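Local structure of probable protein phosphatase 2C 50 (Oryza sativa subsp. japonica, 5ZCG) at residues K100-F111 with P228-P236. The protein probably removes phosphate from serine and threonine residues of proteins, as a magnesium-dependent phosphatase of the PP2C family. The protein carries 5 engineered substitutions. Sequence-based numbering, arbitrary orientation.
Sequences KEHWDDVFTKCF and PKPEVMVVP
Apolar packing joins Phe111, Phe107 and Trp103 to Pro230, Val232 and Val234. Pro230 lies over one face of the Phe111 ring in a CH-pi contact, its CB 4.1 Å from the ring centroid and 29° off the normal. CG2 of Val232 meets Phe107 CB at 3.8 Å, and CG2 of Val234 approaches Trp103 CD1 at 3.6 Å, while the indole NE1 hydrogen-bonds to the carbonyl oxygen of Leu33. The axes of helix 100-111 and strand 231-236 approach to 8.4 Å, their N-to-C directions 136° apart. This is the helix-on-sheet layering of the PP2C alpha-beta-beta-alpha sandwich: strand 231-236 pairs with strand 155-161, on whose Val157 and Ala159 Phe107 also rests. Two lysines, one from each segment, make the direct polar bonds across the contact. Lys100, bent at chi2 (62°) and chi4, donates a hydrogen bond from NZ to Val232 O (3.0 Å) from above the carbonyl plane. Within the helix, the same NZ forms a salt bridge to Asp104 OD1 (2.7 Å) at its syn lone pair. Lys229 NZ donates to Thr108 OG1 (2.9 Å), which itself donates to Asp104 O from the face opposite Thr108 N. A valine at Thr108 would probably leave the Lys229 ammonium without this acceptor and freer to swing. One water donates to both Thr108 O and Pro228 O.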
ATOM      1  N   LYS A 100     -14.745 -19.350  12.329  1.00 42.42           N
ATOM      2  CA  LYS A 100     -14.380 -17.983  11.983  1.00 45.47           C
ATOM      3  C   LYS A 100     -12.981 -17.659  12.482  1.00 45.26           C
ATOM      4  O   LYS A 100     -12.223 -16.955  11.801  1.00 43.94           O
ATOM      5  CB  LYS A 100     -15.398 -16.999  12.556  1.00 44.67           C
ATOM      6  CG  LYS A 100     -15.096 -15.547  12.228  1.00 46.53           C
ATOM      7  CD  LYS A 100     -15.123 -15.309  10.724  1.00 47.09           C
ATOM      8  CE  LYS A 100     -15.203 -13.827  10.397  1.00 44.90           C
ATOM      9  NZ  LYS A 100     -14.034 -13.082  10.932  1.00 44.84           N
ATOM     10  N   GLU A 101     -12.609 -18.192  13.652  1.00 39.38           N
ATOM     11  CA  GLU A 101     -11.270 -17.951  14.174  1.00 41.55           C
ATOM     12  C   GLU A 101     -10.215 -18.557  13.261  1.00 36.86           C
ATOM     13  O   GLU A 101      -9.164 -17.952  13.033  1.00 35.21           O
ATOM     14  CB  GLU A 101     -11.151 -18.520  15.588  1.00 50.96           C
ATOM     15  CG  GLU A 101     -11.619 -17.576  16.687  1.00 60.70           C
ATOM     16  CD  GLU A 101     -11.625 -18.232  18.060  1.00 69.65           C
ATOM     17  OE1 GLU A 101     -10.765 -19.105  18.312  1.00 70.96           O
ATOM     18  OE2 GLU A 101     -12.494 -17.877  18.884  1.00 73.00           O
ATOM     19  N   HIS A 102     -10.482 -19.740  12.710  1.00 34.04           N
ATOM     20  CA  HIS A 102      -9.500 -20.367  11.835  1.00 35.09           C
ATOM     21  C   HIS A 102      -9.444 -19.704  10.466  1.00 30.35           C
ATOM     22  O   HIS A 102      -8.367 -19.640   9.865  1.00 30.52           O
ATOM     23  CB  HIS A 102      -9.779 -21.862  11.721  1.00 40.24           C
ATOM     24  CG  HIS A 102      -9.258 -22.642  12.885  1.00 43.90           C
ATOM     25  ND1 HIS A 102      -8.128 -23.428  12.810  1.00 46.01           N
ATOM     26  CD2 HIS A 102      -9.688 -22.723  14.166  1.00 46.29           C
ATOM     27  CE1 HIS A 102      -7.900 -23.981  13.988  1.00 46.45           C
ATOM     28  NE2 HIS A 102      -8.835 -23.573  14.828  1.00 46.81           N
ATOM     29  N   TRP A 103     -10.573 -19.213   9.950  1.00 29.01           N
ATOM     30  CA  TRP A 103     -10.513 -18.408   8.732  1.00 31.18           C
ATOM     31  C   TRP A 103      -9.659 -17.169   8.963  1.00 31.28           C
ATOM     32  O   TRP A 103      -8.768 -16.845   8.156  1.00 27.44           O
ATOM     33  CB  TRP A 103     -11.921 -18.010   8.289  1.00 29.37           C
ATOM     34  CG  TRP A 103     -12.643 -19.058   7.491  1.00 29.19           C
ATOM     35  CD1 TRP A 103     -13.807 -19.690   7.827  1.00 28.60           C
ATOM     36  CD2 TRP A 103     -12.256 -19.584   6.213  1.00 28.62           C
ATOM     37  NE1 TRP A 103     -14.169 -20.578   6.839  1.00 26.40           N
ATOM     38  CE2 TRP A 103     -13.231 -20.534   5.839  1.00 25.44           C
ATOM     39  CE3 TRP A 103     -11.180 -19.345   5.351  1.00 28.19           C
ATOM     40  CZ2 TRP A 103     -13.163 -21.241   4.638  1.00 27.15           C
ATOM     41  CZ3 TRP A 103     -11.112 -20.055   4.161  1.00 27.46           C
ATOM     42  CH2 TRP A 103     -12.098 -20.991   3.817  1.00 27.92           C
ATOM     43  N   ASP A 104      -9.899 -16.486  10.093  1.00 33.83           N
ATOM     44  CA  ASP A 104      -9.094 -15.331  10.472  1.00 33.94           C
ATOM     45  C   ASP A 104      -7.621 -15.693  10.538  1.00 33.30           C
ATOM     46  O   ASP A 104      -6.774 -14.962  10.019  1.00 31.88           O
ATOM     47  CB  ASP A 104      -9.544 -14.787  11.829  1.00 38.12           C
ATOM     48  CG  ASP A 104     -10.929 -14.186  11.795  1.00 46.67           C
ATOM     49  OD1 ASP A 104     -11.470 -13.983  10.687  1.00 51.42           O
ATOM     50  OD2 ASP A 104     -11.477 -13.917  12.885  1.00 50.11           O
ATOM     51  N   ASP A 105      -7.300 -16.830  11.161  1.00 34.12           N
ATOM     52  CA  ASP A 105      -5.903 -17.180  11.373  1.00 34.73           C
ATOM     53  C   ASP A 105      -5.214 -17.558  10.069  1.00 32.33           C
ATOM     54  O   ASP A 105      -4.073 -17.156   9.832  1.00 31.35           O
ATOM     55  CB  ASP A 105      -5.794 -18.321  12.386  1.00 41.45           C
ATOM     56  CG  ASP A 105      -4.359 -18.707  12.671  1.00 46.84           C
ATOM     57  OD1 ASP A 105      -3.632 -17.885  13.259  1.00 51.62           O
ATOM     58  OD2 ASP A 105      -3.957 -19.830  12.304  1.00 52.00           O
ATOM     59  N   VAL A 106      -5.881 -18.329   9.211  1.00 35.67           N
ATOM     60  CA  VAL A 106      -5.230 -18.743   7.974  1.00 34.88           C
ATOM     61  C   VAL A 106      -5.007 -17.536   7.062  1.00 31.38           C
ATOM     62  O   VAL A 106      -3.926 -17.376   6.477  1.00 30.99           O
ATOM     63  CB  VAL A 106      -6.024 -19.875   7.284  1.00 37.06           C
ATOM     64  CG1 VAL A 106      -7.361 -19.391   6.739  1.00 40.27           C
ATOM     65  CG2 VAL A 106      -5.195 -20.507   6.174  1.00 38.12           C
ATOM     66  N   PHE A 107      -5.978 -16.616   6.996  1.00 28.66           N
ATOM     67  CA  PHE A 107      -5.762 -15.438   6.156  1.00 29.80           C
ATOM     68  C   PHE A 107      -4.737 -14.490   6.775  1.00 30.13           C
ATOM     69  O   PHE A 107      -3.905 -13.914   6.059  1.00 29.69           O
ATOM     70  CB  PHE A 107      -7.085 -14.721   5.901  1.00 28.77           C
ATOM     71  CG  PHE A 107      -7.804 -15.203   4.674  1.00 28.37           C
ATOM     72  CD1 PHE A 107      -7.265 -14.992   3.412  1.00 25.88           C
ATOM     73  CD2 PHE A 107      -9.010 -15.863   4.778  1.00 26.01           C
ATOM     74  CE1 PHE A 107      -7.920 -15.434   2.288  1.00 27.25           C
ATOM     75  CE2 PHE A 107      -9.669 -16.311   3.651  1.00 28.90           C
ATOM     76  CZ  PHE A 107      -9.122 -16.094   2.404  1.00 26.59           C
ATOM     77  N   THR A 108      -4.763 -14.328   8.101  1.00 29.47           N
ATOM     78  CA  THR A 108      -3.788 -13.473   8.769  1.00 30.43           C
ATOM     79  C   THR A 108      -2.373 -13.990   8.551  1.00 32.35           C
ATOM     80  O   THR A 108      -1.461 -13.218   8.227  1.00 32.93           O
ATOM     81  CB  THR A 108      -4.110 -13.389  10.264  1.00 33.48           C
ATOM     82  OG1 THR A 108      -5.318 -12.643  10.452  1.00 36.02           O
ATOM     83  CG2 THR A 108      -2.974 -12.717  11.031  1.00 32.10           C
ATOM     84  N   LYS A 109      -2.178 -15.305   8.712  1.00 25.77           N
ATOM     85  CA  LYS A 109      -0.861 -15.900   8.525  1.00 26.48           C
ATOM     86  C   LYS A 109      -0.414 -15.826   7.071  1.00 25.46           C
ATOM     87  O   LYS A 109       0.766 -15.589   6.798  1.00 23.88           O
ATOM     88  CB  LYS A 109      -0.867 -17.354   9.009  1.00 34.44           C
ATOM     89  CG  LYS A 109      -0.449 -17.546  10.467  1.00 43.80           C
ATOM     90  CD  LYS A 109      -1.323 -16.733  11.413  1.00 53.01           C
ATOM     91  CE  LYS A 109      -0.604 -16.403  12.712  1.00 59.14           C
ATOM     92  NZ  LYS A 109      -1.231 -15.236  13.398  1.00 61.81           N
ATOM     93  N   CYS A 110      -1.335 -16.019   6.121  1.00 30.06           N
ATOM     94  CA  CYS A 110      -0.959 -15.902   4.714  1.00 32.04           C
ATOM     95  C   CYS A 110      -0.509 -14.480   4.380  1.00 26.38           C
ATOM     96  O   CYS A 110       0.551 -14.275   3.768  1.00 27.21           O
ATOM     97  CB  CYS A 110      -2.131 -16.324   3.828  1.00 37.79           C
ATOM     98  SG  CYS A 110      -2.042 -15.719   2.121  1.00 37.66           S
ATOM     99  N   PHE A 111      -1.300 -13.481   4.789  1.00 25.47           N
ATOM    100  CA  PHE A 111      -0.941 -12.092   4.508  1.00 30.34           C
ATOM    101  C   PHE A 111       0.364 -11.712   5.202  1.00 33.20           C
ATOM    102  O   PHE A 111       1.209 -11.014   4.622  1.00 28.29           O
ATOM    103  CB  PHE A 111      -2.074 -11.157   4.934  1.00 26.96           C
ATOM    104  CG  PHE A 111      -3.167 -10.997   3.898  1.00 29.32           C
ATOM    105  CD1 PHE A 111      -3.611 -12.083   3.156  1.00 30.56           C
ATOM    106  CD2 PHE A 111      -3.753  -9.759   3.675  1.00 27.93           C
ATOM    107  CE1 PHE A 111      -4.615 -11.937   2.206  1.00 31.40           C
ATOM    108  CE2 PHE A 111      -4.760  -9.605   2.727  1.00 29.73           C
ATOM    109  CZ  PHE A 111      -5.191 -10.694   1.992  1.00 27.31           C
ATOM    110  N   PRO A 228      -0.061  -5.613   8.182  1.00 32.81           N
ATOM    111  CA  PRO A 228      -0.619  -6.398   7.075  1.00 34.06           C
ATOM    112  C   PRO A 228      -1.730  -7.339   7.509  1.00 38.48           C
ATOM    113  O   PRO A 228      -1.936  -8.384   6.882  1.00 41.45           O
ATOM    114  CB  PRO A 228       0.596  -7.176   6.573  1.00 32.08           C
ATOM    115  CG  PRO A 228       1.394  -7.444   7.855  1.00 33.62           C
ATOM    116  CD  PRO A 228       1.082  -6.305   8.822  1.00 32.70           C
ATOM    117  N   LYS A 229      -2.464  -6.978   8.558  1.00 42.32           N
ATOM    118  CA  LYS A 229      -3.444  -7.890   9.130  1.00 41.86           C
ATOM    119  C   LYS A 229      -4.781  -7.696   8.433  1.00 37.36           C
ATOM    120  O   LYS A 229      -5.326  -6.585   8.466  1.00 36.70           O
ATOM    121  CB  LYS A 229      -3.602  -7.662  10.623  1.00 46.00           C
ATOM    122  CG  LYS A 229      -4.809  -8.374  11.224  1.00 49.05           C
ATOM    123  CD  LYS A 229      -4.526  -8.874  12.627  1.00 53.65           C
ATOM    124  CE  LYS A 229      -5.745  -9.544  13.244  1.00 55.49           C
ATOM    125  NZ  LYS A 229      -6.003 -10.888  12.657  1.00 56.96           N
ATOM    126  N   PRO A 230      -5.350  -8.727   7.820  1.00 35.64           N
ATOM    127  CA  PRO A 230      -6.605  -8.556   7.089  1.00 38.15           C
ATOM    128  C   PRO A 230      -7.813  -8.702   8.005  1.00 37.21           C
ATOM    129  O   PRO A 230      -7.756  -9.311   9.075  1.00 33.82           O
ATOM    130  CB  PRO A 230      -6.565  -9.699   6.067  1.00 37.75           C
ATOM    131  CG  PRO A 230      -5.815 -10.790   6.776  1.00 34.95           C
ATOM    132  CD  PRO A 230      -4.827 -10.102   7.712  1.00 34.22           C
ATOM    133  N   GLU A 231      -8.906  -8.080   7.578  1.00 35.93           N
ATOM    134  CA  GLU A 231     -10.218  -8.316   8.159  1.00 37.55           C
ATOM    135  C   GLU A 231     -10.949  -9.312   7.268  1.00 36.71           C
ATOM    136  O   GLU A 231     -10.973  -9.155   6.040  1.00 36.86           O
ATOM    137  CB  GLU A 231     -11.014  -7.017   8.297  1.00 41.31           C
ATOM    138  CG  GLU A 231     -10.890  -6.375   9.671  1.00 48.59           C
ATOM    139  CD  GLU A 231     -11.515  -4.989   9.737  1.00 56.32           C
ATOM    140  OE1 GLU A 231     -12.736  -4.869   9.501  1.00 58.20           O
ATOM    141  OE2 GLU A 231     -10.778  -4.020  10.027  1.00 57.46           O
ATOM    142  N   VAL A 232     -11.514 -10.344   7.885  1.00 29.50           N
ATOM    143  CA  VAL A 232     -12.064 -11.491   7.175  1.00 29.26           C
ATOM    144  C   VAL A 232     -13.572 -11.552   7.382  1.00 32.44           C
ATOM    145  O   VAL A 232     -14.076 -11.315   8.486  1.00 32.97           O
ATOM    146  CB  VAL A 232     -11.382 -12.792   7.642  1.00 28.93           C
ATOM    147  CG1 VAL A 232     -11.886 -14.002   6.851  1.00 28.36           C
ATOM    148  CG2 VAL A 232      -9.864 -12.658   7.523  1.00 30.36           C
ATOM    149  N   MET A 233     -14.291 -11.875   6.311  1.00 30.70           N
ATOM    150  CA  MET A 233     -15.733 -12.068   6.347  1.00 33.72           C
ATOM    151  C   MET A 233     -16.076 -13.365   5.630  1.00 35.59           C
ATOM    152  O   MET A 233     -15.572 -13.622   4.532  1.00 34.47           O
ATOM    153  CB  MET A 233     -16.464 -10.885   5.700  1.00 38.43           C
ATOM    154  CG  MET A 233     -17.847 -10.613   6.272  1.00 48.07           C
ATOM    155  SD  MET A 233     -18.552  -9.064   5.662  1.00 56.46           S
ATOM    156  CE  MET A 233     -17.371  -7.872   6.285  1.00 56.35           C
ATOM    157  N   VAL A 234     -16.899 -14.198   6.263  1.00 37.12           N
ATOM    158  CA  VAL A 234     -17.390 -15.442   5.676  1.00 35.07           C
ATOM    159  C   VAL A 234     -18.868 -15.258   5.357  1.00 35.61           C
ATOM    160  O   VAL A 234     -19.674 -15.002   6.260  1.00 37.81           O
ATOM    161  CB  VAL A 234     -17.177 -16.641   6.614  1.00 34.74           C
ATOM    162  CG1 VAL A 234     -17.626 -17.927   5.934  1.00 39.15           C
ATOM    163  CG2 VAL A 234     -15.723 -16.734   7.041  1.00 30.49           C
ATOM    164  N   VAL A 235     -19.231 -15.365   4.082  1.00 33.36           N
ATOM    165  CA  VAL A 235     -20.610 -15.103   3.680  1.00 35.32           C
ATOM    166  C   VAL A 235     -21.140 -16.289   2.881  1.00 37.82           C
ATOM    167  O   VAL A 235     -20.663 -16.572   1.771  1.00 36.83           O
ATOM    168  CB  VAL A 235     -20.733 -13.770   2.911  1.00 35.02           C
ATOM    169  CG1 VAL A 235     -19.673 -13.640   1.838  1.00 36.87           C
ATOM    170  CG2 VAL A 235     -22.120 -13.618   2.304  1.00 28.94           C
ATOM    171  N   PRO A 236     -22.094 -17.036   3.426  1.00 39.93           N
ATOM    172  CA  PRO A 236     -22.715 -18.107   2.641  1.00 40.93           C
ATOM    173  C   PRO A 236     -23.468 -17.525   1.456  1.00 43.35           C
ATOM    174  O   PRO A 236     -24.122 -16.484   1.558  1.00 42.60           O
ATOM    175  CB  PRO A 236     -23.658 -18.787   3.643  1.00 43.55           C
ATOM    176  CG  PRO A 236     -23.826 -17.803   4.763  1.00 44.18           C
ATOM    177  CD  PRO A 236     -22.554 -17.020   4.823  1.00 40.57           C
TER
HETATM  178  O   HOH W   1     -11.485 -10.653  11.063  1.00 44.12           O
HETATM  179  O   HOH W   2      -1.535 -10.630   8.865  1.00 39.74           O